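Local coordinates for Plm1 (Streptomyces sp. HK803, PDB 4HXY), which probably reduces a ketone of the growing chain with NADPH, as the ketoreductase domain of the first module of the phoslactomycin polyketide synthase, at residues 319-324 and 337-342; 355-360 and 405-410. All coordinates share one frame; numbering follows the deposited sequence.

Interaction 1. Residues 319-324 and 337-342. With NDP (NADPH dihydro-nicotinamide-adenine-dinucleotide phosphate), chain C.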
loop_
_atom_site.group_PDB
_atom_site.type_symbol
_atom_site.label_atom_id
_atom_site.label_comp_id
_atom_site.label_asym_id
_atom_site.label_seq_id
_atom_site.Cartn_x
_atom_site.Cartn_y
_atom_site.Cartn_z
ATOM N N LEU A 319 -2.268 -0.711 -10.997
ATOM C CA LEU A 319 -2.349 -1.487 -9.745
ATOM C C LEU A 319 -3.582 -1.104 -8.918
ATOM O O LEU A 319 -3.838 0.067 -8.690
ATOM C CB LEU A 319 -1.069 -1.268 -8.935
ATOM C CG LEU A 319 0.229 -1.587 -9.686
ATOM C CD1 LEU A 319 1.465 -1.264 -8.832
ATOM C CD2 LEU A 319 0.277 -3.025 -10.147
ATOM N N PHE A 320 -4.365 -2.101 -8.502
ATOM C CA PHE A 320 -5.504 -1.858 -7.628
ATOM C C PHE A 320 -5.071 -1.985 -6.176
ATOM O O PHE A 320 -4.888 -3.093 -5.644
ATOM C CB PHE A 320 -6.634 -2.818 -7.957
ATOM C CG PHE A 320 -7.557 -2.330 -9.038
ATOM C CD1 PHE A 320 -7.128 -1.488 -10.048
ATOM C CD2 PHE A 320 -8.893 -2.686 -9.001
ATOM C CE1 PHE A 320 -8.007 -1.018 -11.026
ATOM C CE2 PHE A 320 -9.789 -2.214 -9.965
ATOM C CZ PHE A 320 -9.342 -1.395 -10.990
ATOM N N SER A 321 -4.857 -0.828 -5.560
ATOM C CA SER A 321 -4.499 -0.735 -4.181
ATOM C C SER A 321 -5.733 -0.404 -3.329
ATOM O O SER A 321 -6.858 -0.512 -3.802
ATOM C CB SER A 321 -3.374 0.299 -4.034
ATOM O OG SER A 321 -2.882 0.346 -2.714
ATOM N N SER A 322 -5.517 0.005 -2.091
ATOM C CA SER A 322 -6.600 0.190 -1.122
ATOM C C SER A 322 -6.264 1.302 -0.152
ATOM O O SER A 322 -5.082 1.501 0.164
ATOM C CB SER A 322 -6.810 -1.081 -0.300
ATOM O OG SER A 322 -7.770 -0.860 0.736
ATOM N N ILE A 323 -7.306 1.982 0.339
ATOM C CA ILE A 323 -7.187 2.884 1.515
ATOM C C ILE A 323 -6.487 2.204 2.701
ATOM O O ILE A 323 -5.872 2.861 3.526
ATOM C CB ILE A 323 -8.551 3.443 1.936
ATOM C CG1 ILE A 323 -9.579 2.320 2.128
ATOM C CG2 ILE A 323 -9.006 4.470 0.883
ATOM C CD1 ILE A 323 -10.872 2.754 2.813
ATOM N N SER A 324 -6.553 0.884 2.774
ATOM C CA SER A 324 -5.879 0.156 3.864
ATOM C C SER A 324 -4.395 0.467 3.913
ATOM O O SER A 324 -3.808 0.612 4.988
ATOM C CB SER A 324 -6.096 -1.349 3.724
ATOM O OG SER A 324 -5.552 -2.021 4.837
ATOM N N ALA A 337 0.038 -3.760 4.290
ATOM C CA ALA A 337 1.432 -3.809 3.876
ATOM C C ALA A 337 1.528 -4.006 2.365
ATOM O O ALA A 337 2.273 -3.308 1.676
ATOM C CB ALA A 337 2.158 -4.926 4.605
ATOM N N GLY A 338 0.751 -4.939 1.848
ATOM C CA GLY A 338 0.799 -5.251 0.424
ATOM C C GLY A 338 0.374 -4.080 -0.419
ATOM O O GLY A 338 0.956 -3.810 -1.470
ATOM N N ASN A 339 -0.658 -3.376 0.029
ATOM C CA ASN A 339 -1.142 -2.230 -0.715
ATOM C C ASN A 339 -0.138 -1.084 -0.704
ATOM O O ASN A 339 0.065 -0.425 -1.722
ATOM C CB ASN A 339 -2.531 -1.825 -0.217
ATOM C CG ASN A 339 -3.613 -2.768 -0.701
ATOM O OD1 ASN A 339 -3.843 -2.874 -1.896
ATOM N ND2 ASN A 339 -4.291 -3.449 0.226
ATOM N N ALA A 340 0.529 -0.872 0.427
ATOM C CA ALA A 340 1.570 0.149 0.507
ATOM C C ALA A 340 2.714 -0.201 -0.453
ATOM O O ALA A 340 3.326 0.685 -1.058
ATOM C CB ALA A 340 2.104 0.278 1.953
ATOM N N CYS A 341 3.022 -1.484 -0.566
ATOM C CA CYS A 341 4.020 -1.938 -1.535
ATOM C C CYS A 341 3.632 -1.585 -2.965
ATOM O O CYS A 341 4.488 -1.163 -3.756
ATOM C CB CYS A 341 4.257 -3.432 -1.413
ATOM S SG CYS A 341 5.141 -3.952 0.090
ATOM N N LEU A 342 2.361 -1.771 -3.309
ATOM C CA LEU A 342 1.895 -1.451 -4.672
ATOM C C LEU A 342 2.125 0.013 -4.986
ATOM O O LEU A 342 2.598 0.367 -6.056
ATOM C CB LEU A 342 0.412 -1.757 -4.843
ATOM C CG LEU A 342 -0.020 -3.206 -4.866
ATOM C CD1 LEU A 342 -1.534 -3.278 -5.130
ATOM C CD2 LEU A 342 0.785 -4.003 -5.909
HETATM P PA NDP C . -12.039 -10.791 -5.403
HETATM O O1A NDP C . -13.401 -10.900 -6.000
HETATM O O2A NDP C . -11.657 -11.751 -4.316
HETATM O O5B NDP C . -10.949 -10.894 -6.566
HETATM C C5B NDP C . -9.615 -11.246 -6.263
HETATM C C4B NDP C . -9.074 -12.054 -7.406
HETATM O O4B NDP C . -7.720 -12.385 -7.175
HETATM C C3B NDP C . -9.787 -13.372 -7.591
HETATM O O3B NDP C . -10.128 -13.489 -8.987
HETATM C C2B NDP C . -8.782 -14.430 -7.197
HETATM O O2B NDP C . -9.112 -15.559 -7.978
HETATM C C1B NDP C . -7.486 -13.718 -7.576
HETATM N N9A NDP C . -6.261 -14.239 -6.983
HETATM C C8A NDP C . -5.945 -14.369 -5.648
HETATM N N7A NDP C . -4.714 -14.916 -5.542
HETATM C C5A NDP C . -4.222 -15.115 -6.808
HETATM C C6A NDP C . -3.033 -15.621 -7.305
HETATM N N6A NDP C . -2.029 -16.056 -6.550
HETATM N N1A NDP C . -2.880 -15.695 -8.678
HETATM C C2A NDP C . -3.874 -15.238 -9.536
HETATM N N3A NDP C . -5.058 -14.740 -9.056
HETATM C C4A NDP C . -5.206 -14.680 -7.706
HETATM O O3 NDP C . -11.786 -9.317 -4.807
HETATM P PN NDP C . -12.184 -7.919 -5.439
HETATM O O1N NDP C . -13.021 -7.227 -4.432
HETATM O O2N NDP C . -12.669 -8.001 -6.831
HETATM O O5D NDP C . -10.817 -7.095 -5.364
HETATM C C5D NDP C . -9.838 -7.194 -6.365
HETATM C C4D NDP C . -8.697 -6.254 -6.012
HETATM O O4D NDP C . -9.195 -4.968 -5.682
HETATM C C3D NDP C . -7.922 -6.729 -4.805
HETATM O O3D NDP C . -6.555 -6.652 -5.075
HETATM C C2D NDP C . -8.281 -5.756 -3.701
HETATM O O2D NDP C . -7.255 -5.595 -2.744
HETATM C C1D NDP C . -8.615 -4.502 -4.482
HETATM N N1N NDP C . -9.590 -3.658 -3.777
HETATM C C2N NDP C . -10.896 -4.041 -3.666
HETATM C C3N NDP C . -11.808 -3.345 -2.871
HETATM C C7N NDP C . -13.239 -3.717 -2.815
HETATM O O7N NDP C . -14.064 -2.822 -2.172
HETATM N N7N NDP C . -13.755 -4.842 -3.288
HETATM C C4N NDP C . -11.418 -1.972 -2.393
HETATM C C5N NDP C . -9.974 -1.645 -2.576
HETATM C C6N NDP C . -9.129 -2.479 -3.272
HETATM P P2B NDP C . -8.550 -17.028 -7.683
HETATM O O1X NDP C . -9.303 -17.916 -8.647
HETATM O O2X NDP C . -8.811 -17.427 -6.224
HETATM O O3X NDP C . -7.093 -17.069 -7.897
#
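Asn339 and Leu342, one helical turn apart, face Leu319, Ser321 and Ser322 where strand 316-322 meets helix 333-351 beside the cofactor in the Rossmann fold of this short-chain dehydrogenase/reductase. The short axes approach to 7.3 Å and make an angle of 133°, so the helix runs back steeply across the strand.

Apolar packing is centred on Leu319 and Leu342. The two side chains cross obliquely, with Leu319 CD1 lying 4.1 Å from Leu342 CD2 and also against the carbonyl oxygen of Leu342. The other branch of Leu342, CD1, meets the strand backbone, 3.4 Å from Phe320 O. Lys300 and Ala304 of helix 290-310 also touch this leucine.

The polar groups, by contrast, find most of their partners outside the two segments. With CG beside its own backbone N (chi1 -75°), Asn339 lays its amide along the strand: OD1 sits 3.2 Å from Ser321 CA, while ND2 lies 3.5 Å from Ser322 CB. No clear hydrogen bond joins the two segments here. Instead OD1 is bonded to Lys300 NZ, which also binds NADPH, and ND2 makes a weak bond to Tyr335 O. Ser321 OG, swung against Asn339 CB, is hydrogen-bonded to Asp343 OD1. Ser322 OG, on the neighbouring residue, accepts from Ser324 N at 2.9 Å, a nearly straight capping bond (169°) at the turn leading into the next helix.

On the cofactor side, Phe320 presents the edge of its ring to the ribose oxygen NDP O4D and meets Trp361 edge-to-face. Ser322 CB approaches the nicotinamide at NDP C5N, and Ser321 O comes closer still, 3.1 Å from NDP C6N.

Interaction 2. Residues 355-360 and 405-410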
loop_
_atom_site.group_PDB
_atom_site.type_symbol
_atom_site.label_atom_id
_atom_site.label_comp_id
_atom_site.label_asym_id
_atom_site.label_seq_id
_atom_site.Cartn_x
_atom_site.Cartn_y
_atom_site.Cartn_z
ATOM N N ARG A 355 5.328 3.839 -17.620
ATOM C CA ARG A 355 3.995 4.199 -17.139
ATOM C C ARG A 355 3.551 3.272 -16.014
ATOM O O ARG A 355 3.809 2.074 -16.055
ATOM C CB ARG A 355 2.969 4.190 -18.284
ATOM C CG ARG A 355 3.029 5.494 -19.107
ATOM C CD ARG A 355 2.045 5.522 -20.231
ATOM N NE ARG A 355 0.670 5.480 -19.755
ATOM C CZ ARG A 355 -0.034 6.526 -19.337
ATOM N NH1 ARG A 355 -1.293 6.341 -18.944
ATOM N NH2 ARG A 355 0.495 7.747 -19.308
ATOM N N ALA A 356 2.930 3.862 -14.990
ATOM C CA ALA A 356 2.350 3.096 -13.881
ATOM C C ALA A 356 1.455 3.975 -13.050
ATOM O O ALA A 356 1.761 5.138 -12.828
ATOM C CB ALA A 356 3.429 2.487 -12.986
ATOM N N VAL A 357 0.321 3.435 -12.618
ATOM C CA VAL A 357 -0.504 4.077 -11.612
ATOM C C VAL A 357 -1.016 3.050 -10.615
ATOM O O VAL A 357 -1.397 1.943 -11.000
ATOM C CB VAL A 357 -1.666 4.857 -12.211
ATOM C CG1 VAL A 357 -2.636 3.943 -13.038
ATOM C CG2 VAL A 357 -2.396 5.685 -11.082
ATOM N N SER A 358 -1.015 3.442 -9.341
ATOM C CA SER A 358 -1.624 2.650 -8.286
ATOM C C SER A 358 -2.782 3.436 -7.731
ATOM O O SER A 358 -2.587 4.536 -7.203
ATOM C CB SER A 358 -0.620 2.359 -7.184
ATOM O OG SER A 358 -1.181 1.507 -6.189
ATOM N N VAL A 359 -3.991 2.910 -7.854
ATOM C CA VAL A 359 -5.156 3.620 -7.314
ATOM C C VAL A 359 -5.506 2.972 -5.986
ATOM O O VAL A 359 -5.810 1.776 -5.950
ATOM C CB VAL A 359 -6.384 3.548 -8.247
ATOM C CG1 VAL A 359 -7.566 4.290 -7.648
ATOM C CG2 VAL A 359 -6.073 4.157 -9.625
ATOM N N ALA A 360 -5.476 3.772 -4.916
ATOM C CA ALA A 360 -5.825 3.292 -3.572
ATOM C C ALA A 360 -7.330 3.488 -3.398
ATOM O O ALA A 360 -7.807 4.554 -3.034
ATOM C CB ALA A 360 -5.018 4.031 -2.534
ATOM N N GLY A 405 0.764 10.536 -10.681
ATOM C CA GLY A 405 0.420 10.637 -9.280
ATOM C C GLY A 405 -0.011 9.284 -8.783
ATOM O O GLY A 405 -0.129 8.360 -9.554
ATOM N N ASP A 406 -0.251 9.153 -7.495
ATOM C CA ASP A 406 -0.912 7.944 -7.060
ATOM C C ASP A 406 -2.103 8.444 -6.242
ATOM O O ASP A 406 -1.976 8.916 -5.139
ATOM C CB ASP A 406 -0.026 6.989 -6.284
ATOM C CG ASP A 406 0.797 6.042 -7.185
ATOM O OD1 ASP A 406 0.552 5.905 -8.425
ATOM O OD2 ASP A 406 1.707 5.420 -6.592
ATOM N N PRO A 407 -3.270 8.316 -6.829
ATOM C CA PRO A 407 -4.497 8.791 -6.222
ATOM C C PRO A 407 -5.138 7.829 -5.238
ATOM O O PRO A 407 -5.014 6.636 -5.356
ATOM C CB PRO A 407 -5.404 8.966 -7.434
ATOM C CG PRO A 407 -4.984 7.859 -8.310
ATOM C CD PRO A 407 -3.507 7.794 -8.183
ATOM N N VAL A 408 -5.826 8.420 -4.276
ATOM C CA VAL A 408 -6.679 7.708 -3.328
ATOM C C VAL A 408 -8.100 8.111 -3.721
ATOM O O VAL A 408 -8.392 9.308 -3.788
ATOM C CB VAL A 408 -6.378 8.151 -1.880
ATOM C CG1 VAL A 408 -7.175 7.305 -0.872
ATOM C CG2 VAL A 408 -4.891 8.040 -1.579
ATOM N N VAL A 409 -8.957 7.132 -4.008
ATOM C CA VAL A 409 -10.317 7.389 -4.518
ATOM C C VAL A 409 -11.333 6.658 -3.659
ATOM O O VAL A 409 -11.358 5.429 -3.622
ATOM C CB VAL A 409 -10.441 6.944 -5.985
ATOM C CG1 VAL A 409 -11.880 7.156 -6.499
ATOM C CG2 VAL A 409 -9.405 7.678 -6.870
ATOM N N ALA A 410 -12.160 7.416 -2.934
ATOM C CA ALA A 410 -13.071 6.828 -1.945
ATOM C C ALA A 410 -14.212 7.793 -1.660
ATOM O O ALA A 410 -14.044 8.998 -1.821
ATOM C CB ALA A 410 -12.307 6.497 -0.641
#
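Asp406 reaches back towards Ser358 although its backbone runs alongside. Its CG stands beside its own N (chi1 -85°), which brings OD1 to within a hydrogen bond of Ser358 N, at 3.1 Å. The bond is straight (170°). Even so, the N-H meets the oxygen from above the carboxylate plane, 59° out of it. OD1 also forms a salt bridge with Arg350 NH1, which is hydrogen-bonded to Ala356 O as well, so one oxygen serves both a strand amide and a cation. With an alanine in place of Asp406, Ser358 N would probably lose its acceptor and Arg350 its carboxylate partner.

From Ala360 onward the backbones join directly. Ala360 N donates to Pro407 O (2.9 Å), in the carbonyl plane, and Val409 N donates to Ala360 O (3.0 Å) from above that carbonyl's plane. This parallel pairing brings strand 408-412 into the Rossmann sheet beside strand 357-361, where the seventh strand of the short-chain dehydrogenase/reductase fold belongs.

Pro407 lays its ring against Val357 and Val359, crossing each at about a right angle: CD meets Val357 CG2 at 3.8 Å, and CG meets Val359 CG2. Val359 turns its other methyl, CG1, opposite the backbone N and on to Val409 CG2, 3.9 Å away; Ala398 and Ala394 of helix 388-400 touch this same row. Val408 instead sends CG2 towards Ala360 CB, 4.1 Å off.

How the interactions relate
Interactions 1 and 2 share the Rossmann sheet, their centres about 10 Å apart. Strand 316-322 of the first lies next to strand 357-361 of the second, with probable hydrogen bonds of 2.8 Å from Leu319 N to Val357 O and from Ser321 N to Val359 O. Asp343, on helix 333-351, ties them further: its OD1 is hydrogen-bonded to both Ser321 OG and Ser358 OG, and Ser321 CB packs 3.3 Å from Ser358 OG. Interaction 1 touches NADPH directly. Interaction 2 stands one strand further out, the Ala360 side chain being about 8 Å from the cofactor while its CB packs 3.7 Å from Ser322 O.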